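Local coordinates for protein STM4351 (Salmonella enterica, PDB 2Y7I) that binds arginine with high specificity in the periplasm as a solute-binding protein of family 3, probably delivering it for uptake, at residues 30-35 with 68-73; 84-89 with 191-196. All coordinates share one frame; numbering follows the deposited sequence.

Contact 1: residues 30-35 with 68-73. With ARG (arginine), chain C.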
loop_
_atom_site.group_PDB
_atom_site.type_symbol
_atom_site.label_atom_id
_atom_site.label_comp_id
_atom_site.label_asym_id
_atom_site.label_seq_id
_atom_site.Cartn_x
_atom_site.Cartn_y
_atom_site.Cartn_z
ATOM N N GLY A 30 10.295 11.901 8.014
ATOM C CA GLY A 30 10.633 10.550 7.620
ATOM C C GLY A 30 9.455 9.757 7.093
ATOM O O GLY A 30 8.317 10.244 7.065
ATOM N N PHE A 31 9.735 8.517 6.697
ATOM C CA PHE A 31 8.699 7.631 6.191
ATOM C C PHE A 31 7.578 7.446 7.210
ATOM O O PHE A 31 6.402 7.617 6.875
ATOM C CB PHE A 31 9.283 6.282 5.796
ATOM C CG PHE A 31 8.255 5.304 5.298
ATOM C CD1 PHE A 31 7.706 5.436 4.029
ATOM C CD2 PHE A 31 7.852 4.239 6.100
ATOM C CE1 PHE A 31 6.762 4.516 3.558
ATOM C CE2 PHE A 31 6.915 3.314 5.638
ATOM C CZ PHE A 31 6.367 3.465 4.372
ATOM N N ASP A 32 7.946 7.123 8.455
ATOM C CA ASP A 32 6.938 6.874 9.504
ATOM C C ASP A 32 6.092 8.100 9.801
ATOM O O ASP A 32 4.917 7.973 10.130
ATOM C CB ASP A 32 7.586 6.424 10.813
ATOM C CG ASP A 32 7.985 4.969 10.807
ATOM O OD1 ASP A 32 7.601 4.212 9.881
ATOM O OD2 ASP A 32 8.688 4.571 11.755
ATOM N N ILE A 33 6.703 9.276 9.710
ATOM C CA ILE A 33 5.998 10.534 9.965
ATOM C C ILE A 33 4.959 10.782 8.870
ATOM O O ILE A 33 3.844 11.210 9.155
ATOM C CB ILE A 33 6.961 11.744 10.069
ATOM C CG1 ILE A 33 8.120 11.466 11.052
ATOM C CG2 ILE A 33 6.190 13.027 10.432
ATOM C CD1 ILE A 33 7.711 10.932 12.438
ATOM N N ASP A 34 5.334 10.516 7.624
ATOM C CA ASP A 34 4.406 10.656 6.488
ATOM C C ASP A 34 3.234 9.694 6.606
ATOM O O ASP A 34 2.079 10.080 6.376
ATOM C CB ASP A 34 5.135 10.477 5.151
ATOM C CG ASP A 34 5.956 11.701 4.776
ATOM O OD1 ASP A 34 5.990 12.660 5.574
ATOM O OD2 ASP A 34 6.571 11.709 3.698
ATOM N N VAL A 35 3.543 8.446 6.963
ATOM C CA VAL A 35 2.524 7.440 7.243
ATOM C C VAL A 35 1.587 7.894 8.376
ATOM O O VAL A 35 0.367 7.893 8.202
ATOM C CB VAL A 35 3.138 6.040 7.550
ATOM C CG1 VAL A 35 2.065 5.064 8.030
ATOM C CG2 VAL A 35 3.826 5.460 6.308
ATOM N N ALA A 68 -0.190 6.222 20.739
ATOM C CA ALA A 68 0.334 5.269 19.774
ATOM C C ALA A 68 1.835 5.451 19.599
ATOM O O ALA A 68 2.391 6.487 19.958
ATOM C CB ALA A 68 -0.389 5.414 18.430
ATOM N N VAL A 69 2.481 4.417 19.077
ATOM C CA VAL A 69 3.913 4.448 18.809
ATOM C C VAL A 69 4.113 4.064 17.356
ATOM O O VAL A 69 3.538 3.073 16.879
ATOM C CB VAL A 69 4.690 3.475 19.747
ATOM C CG1 VAL A 69 6.071 3.148 19.207
ATOM C CG2 VAL A 69 4.811 4.072 21.147
ATOM N N ILE A 70 4.906 4.867 16.650
ATOM C CA ILE A 70 5.399 4.493 15.330
ATOM C C ILE A 70 6.903 4.788 15.301
ATOM O O ILE A 70 7.329 5.915 15.606
ATOM C CB ILE A 70 4.588 5.182 14.185
ATOM C CG1 ILE A 70 4.847 4.497 12.834
ATOM C CG2 ILE A 70 4.843 6.714 14.128
ATOM C CD1 ILE A 70 3.988 5.052 11.665
ATOM N N ALA A 71 7.712 3.770 15.000
ATOM C CA ALA A 71 9.173 3.919 15.116
ATOM C C ALA A 71 9.985 2.836 14.414
ATOM O O ALA A 71 10.935 2.294 14.986
ATOM C CB ALA A 71 9.582 4.004 16.605
ATOM N N GLY A 72 9.613 2.515 13.174
ATOM C CA GLY A 72 10.258 1.432 12.444
ATOM C C GLY A 72 10.246 0.148 13.259
ATOM O O GLY A 72 11.195 -0.622 13.213
ATOM N N MET A 73 9.144 -0.090 13.970
ATOM C CA MET A 73 9.087 -1.131 15.001
ATOM C C MET A 73 8.490 -2.444 14.490
ATOM O O MET A 73 7.295 -2.508 14.180
ATOM C CB MET A 73 8.279 -0.618 16.209
ATOM C CG MET A 73 8.108 -1.640 17.353
ATOM S SD MET A 73 7.177 -1.019 18.781
ATOM C CE MET A 73 8.428 0.066 19.527
HETATM N N ARG C . 13.450 -2.414 13.342
HETATM C CA ARG C . 14.246 -2.574 14.598
HETATM C C ARG C . 13.341 -3.066 15.722
HETATM O O ARG C . 13.795 -3.233 16.851
HETATM C CB ARG C . 14.923 -1.247 15.002
HETATM C CG ARG C . 13.952 -0.059 15.129
HETATM C CD ARG C . 14.630 1.197 15.671
HETATM N NE ARG C . 13.768 2.363 15.459
HETATM C CZ ARG C . 14.052 3.606 15.842
HETATM N NH1 ARG C . 15.189 3.891 16.481
HETATM N NH2 ARG C . 13.192 4.570 15.586
HETATM O OXT ARG C . 12.130 -3.282 15.523
#

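Contact 2: residues 84-89 with 191-196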
loop_
_atom_site.group_PDB
_atom_site.type_symbol
_atom_site.label_atom_id
_atom_site.label_comp_id
_atom_site.label_asym_id
_atom_site.label_seq_id
_atom_site.Cartn_x
_atom_site.Cartn_y
_atom_site.Cartn_z
ATOM N N SER A 84 -0.707 -3.796 21.574
ATOM C CA SER A 84 -1.473 -4.201 20.399
ATOM C C SER A 84 -0.904 -3.515 19.158
ATOM O O SER A 84 -0.691 -2.303 19.162
ATOM C CB SER A 84 -2.941 -3.824 20.567
ATOM O OG SER A 84 -3.530 -4.568 21.613
ATOM N N PHE A 85 -0.647 -4.286 18.103
ATOM C CA PHE A 85 -0.215 -3.703 16.835
ATOM C C PHE A 85 -1.331 -3.615 15.801
ATOM O O PHE A 85 -2.242 -4.443 15.774
ATOM C CB PHE A 85 0.928 -4.503 16.221
ATOM C CG PHE A 85 2.262 -4.298 16.898
ATOM C CD1 PHE A 85 3.022 -3.158 16.648
ATOM C CD2 PHE A 85 2.772 -5.269 17.750
ATOM C CE1 PHE A 85 4.274 -2.976 17.254
ATOM C CE2 PHE A 85 4.017 -5.102 18.359
ATOM C CZ PHE A 85 4.767 -3.953 18.110
ATOM N N SER A 86 -1.226 -2.599 14.952
ATOM C CA SER A 86 -1.974 -2.522 13.715
ATOM C C SER A 86 -1.519 -3.624 12.762
ATOM O O SER A 86 -0.553 -4.348 13.029
ATOM C CB SER A 86 -1.731 -1.175 13.033
ATOM O OG SER A 86 -0.367 -1.059 12.632
ATOM N N GLN A 87 -2.241 -3.739 11.655
ATOM C CA GLN A 87 -1.790 -4.469 10.482
ATOM C C GLN A 87 -0.389 -3.952 10.121
ATOM O O GLN A 87 -0.041 -2.807 10.453
ATOM C CB GLN A 87 -2.754 -4.193 9.320
ATOM C CG GLN A 87 -2.804 -2.704 8.929
ATOM C CD GLN A 87 -3.702 -2.429 7.752
ATOM O OE1 GLN A 87 -3.287 -2.554 6.598
ATOM N NE2 GLN A 87 -4.937 -2.050 8.033
ATOM N N PRO A 88 0.416 -4.774 9.428
ATOM C CA PRO A 88 1.697 -4.247 8.982
ATOM C C PRO A 88 1.485 -3.055 8.055
ATOM O O PRO A 88 0.556 -3.061 7.247
ATOM C CB PRO A 88 2.317 -5.423 8.213
ATOM C CG PRO A 88 1.169 -6.301 7.840
ATOM C CD PRO A 88 0.194 -6.156 8.969
ATOM N N TYR A 89 2.308 -2.021 8.192
ATOM C CA TYR A 89 2.250 -0.915 7.231
ATOM C C TYR A 89 3.428 -0.960 6.261
ATOM O O TYR A 89 3.368 -0.355 5.198
ATOM C CB TYR A 89 2.082 0.467 7.900
ATOM C CG TYR A 89 3.270 0.919 8.725
ATOM C CD1 TYR A 89 4.316 1.650 8.146
ATOM C CD2 TYR A 89 3.345 0.629 10.080
ATOM C CE1 TYR A 89 5.412 2.062 8.903
ATOM C CE2 TYR A 89 4.448 1.031 10.843
ATOM C CZ TYR A 89 5.470 1.745 10.252
ATOM O OH TYR A 89 6.556 2.143 11.020
ATOM N N LEU A 191 6.387 -3.939 9.982
ATOM C CA LEU A 191 6.357 -2.775 10.856
ATOM C C LEU A 191 4.916 -2.492 11.231
ATOM O O LEU A 191 4.019 -2.605 10.391
ATOM C CB LEU A 191 6.966 -1.555 10.175
ATOM C CG LEU A 191 8.393 -1.678 9.642
ATOM C CD1 LEU A 191 8.838 -0.328 9.114
ATOM C CD2 LEU A 191 9.347 -2.201 10.732
ATOM N N GLY A 192 4.696 -2.124 12.492
ATOM C CA GLY A 192 3.338 -1.886 12.986
ATOM C C GLY A 192 3.255 -0.599 13.775
ATOM O O GLY A 192 4.274 -0.081 14.256
ATOM N N ILE A 193 2.045 -0.071 13.881
ATOM C CA ILE A 193 1.755 1.020 14.803
ATOM C C ILE A 193 1.240 0.384 16.089
ATOM O O ILE A 193 0.321 -0.422 16.045
ATOM C CB ILE A 193 0.706 1.998 14.219
ATOM C CG1 ILE A 193 1.306 2.758 13.027
ATOM C CG2 ILE A 193 0.243 2.986 15.299
ATOM C CD1 ILE A 193 0.318 3.668 12.286
ATOM N N ALA A 194 1.838 0.743 17.226
ATOM C CA ALA A 194 1.478 0.135 18.511
ATOM C C ALA A 194 0.538 1.020 19.317
ATOM O O ALA A 194 0.679 2.242 19.344
ATOM C CB ALA A 194 2.725 -0.199 19.320
ATOM N N VAL A 195 -0.441 0.383 19.944
ATOM C CA VAL A 195 -1.319 1.041 20.911
ATOM C C VAL A 195 -1.383 0.144 22.142
ATOM O O VAL A 195 -0.969 -1.016 22.079
ATOM C CB VAL A 195 -2.731 1.338 20.323
ATOM C CG1 VAL A 195 -2.613 1.896 18.895
ATOM C CG2 VAL A 195 -3.621 0.093 20.323
ATOM N N ARG A 196 -1.879 0.681 23.256
ATOM C CA ARG A 196 -2.089 -0.108 24.469
ATOM C C ARG A 196 -3.059 -1.263 24.245
ATOM O O ARG A 196 -3.977 -1.168 23.425
ATOM C CB ARG A 196 -2.638 0.771 25.590
ATOM C CG ARG A 196 -1.581 1.491 26.368
ATOM C CD ARG A 196 -2.192 2.275 27.535
ATOM N NE ARG A 196 -3.243 3.215 27.123
ATOM C CZ ARG A 196 -3.061 4.308 26.374
ATOM N NH1 ARG A 196 -1.854 4.632 25.894
ATOM N NH2 ARG A 196 -4.107 5.076 26.084
HETATM O O HOH W 1 6.518 1.294 13.774
#

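Contact 1: residues 30-35 with 68-73
D32 lays its side chain over the outer end of I70: CB and CG sit against the CG1-CD1 arm of the isoleucine, with D32 CG 3.8 Å from I70 CG1. The two side chains cross at a slant rather than running alongside each other. I70 holds that arm fully extended, CG1 anti to the backbone N (chi1 -164°), which carries CD1 up to the first turn of the helix. There CD1 packs 3.4 Å from the carbonyl O of D32 and also touches CG1 of V35 at 4.1 Å, so the one methyl bridges two residues a turn-length apart.

The polar half of the contact is a single hydrogen bond. G72 N donates to D32 OD2 over 2.7 Å, bent to 138° at the hydrogen, and uses the syn lone pair of that oxygen. The other oxygen, OD1, is taken by the hydroxyl of Y89, so both ends of this buried carboxylate are held and its rotation is fixed. E20 brings a like charge close to OD2, which may raise the proton affinity of the pair.

The peptide that D32 grips by its N-H offers its own carbonyl to the ligand, and the next carbonyl follows. A71 O accepts from arginine NE at 2.9 Å and, weakly, from NH2 at 3.3 Å, while G72 O takes the ligand's alpha-amino N at 2.9 Å. G72 makes this turn with positive phi (53°), a conformation that favours glycine. D32 is thus a second-shell residue, fastening the 71-72 peptide from behind. A loop after the edge strand 68-69 of the parallel sheet that offers main-chain carbonyls to a bound amino acid is characteristic of the ligand cleft in family 3 periplasmic binding proteins.

Contact 2: residues 84-89 with 191-196
S84 and V195 exchange two backbone hydrogen bonds, S84 N to V195 O and V195 N to S84 O, both 2.8 Å, as an antiparallel hydrogen-bonded pair. F85 and A194 follow as the non-hydrogen-bonded pair, and S86 N continues the pattern to I193 O at 2.9 Å. Farther along, Y89 N donates to L191 O.

Between those last two bonds a side chain takes over from the backbone. S86 OG, placed between its own N and carbonyl carbon (chi1 65°), accepts from I193 N at 2.9 Å with a nearly straight 165° at the hydrogen. The same hydroxyl donates to Q87 O, and the two bonds fix its direction. A water bridges the phenol of Y89 and the backbone, donating to Y89 OH and to G192 O, the latter at 2.7 Å; D32 is the stronger partner of that hydroxyl.

Apolar contacts are led by the Y89 ring. L191 CB sits over one face of it in a CH-pi contact, 3.9 Å from the centroid, while G192 C meets the ring edge. F85 brings the CD1 side of its ring edge to G192 C, where glycine leaves room, and sets CE1 3.8 Å from A194 CB. On the other face of the two-stranded sheet, S84 CB rests on V195 CG2.

Helix 200-214 covers S86, Q87 and V195, with K214 and D211 taking the amide of Q87; helix 77-80 lies against F85, and helix 31-42 against Y89. Through A194, segment 191-196 is also hydrogen-bonded to V69, at the edge of the parallel sheet that includes strand 7-12.

In the fold
From the N terminus, the chain runs through strand 7-12 into helix 31-42, then by way of strand 46-51 and helix 57-62 to strand 68-69, where contact 1 closes a loop of 32 residues. Contact 2 opens only afterwards, so the two lie in series. Segment 84-89 leaves toward the mixed five-stranded sheet, and the chain returns 101 residues later as 191-196, bringing its outgoing and returning limbs together. In space the contacts touch, their centres 10 Å apart: I70 CG1 packs 3.4 Å from Y89 OH. Together they tie helix 31-42, the parallel sheet and the paired strands 84-85 and 194-195 into one body beside the arginine.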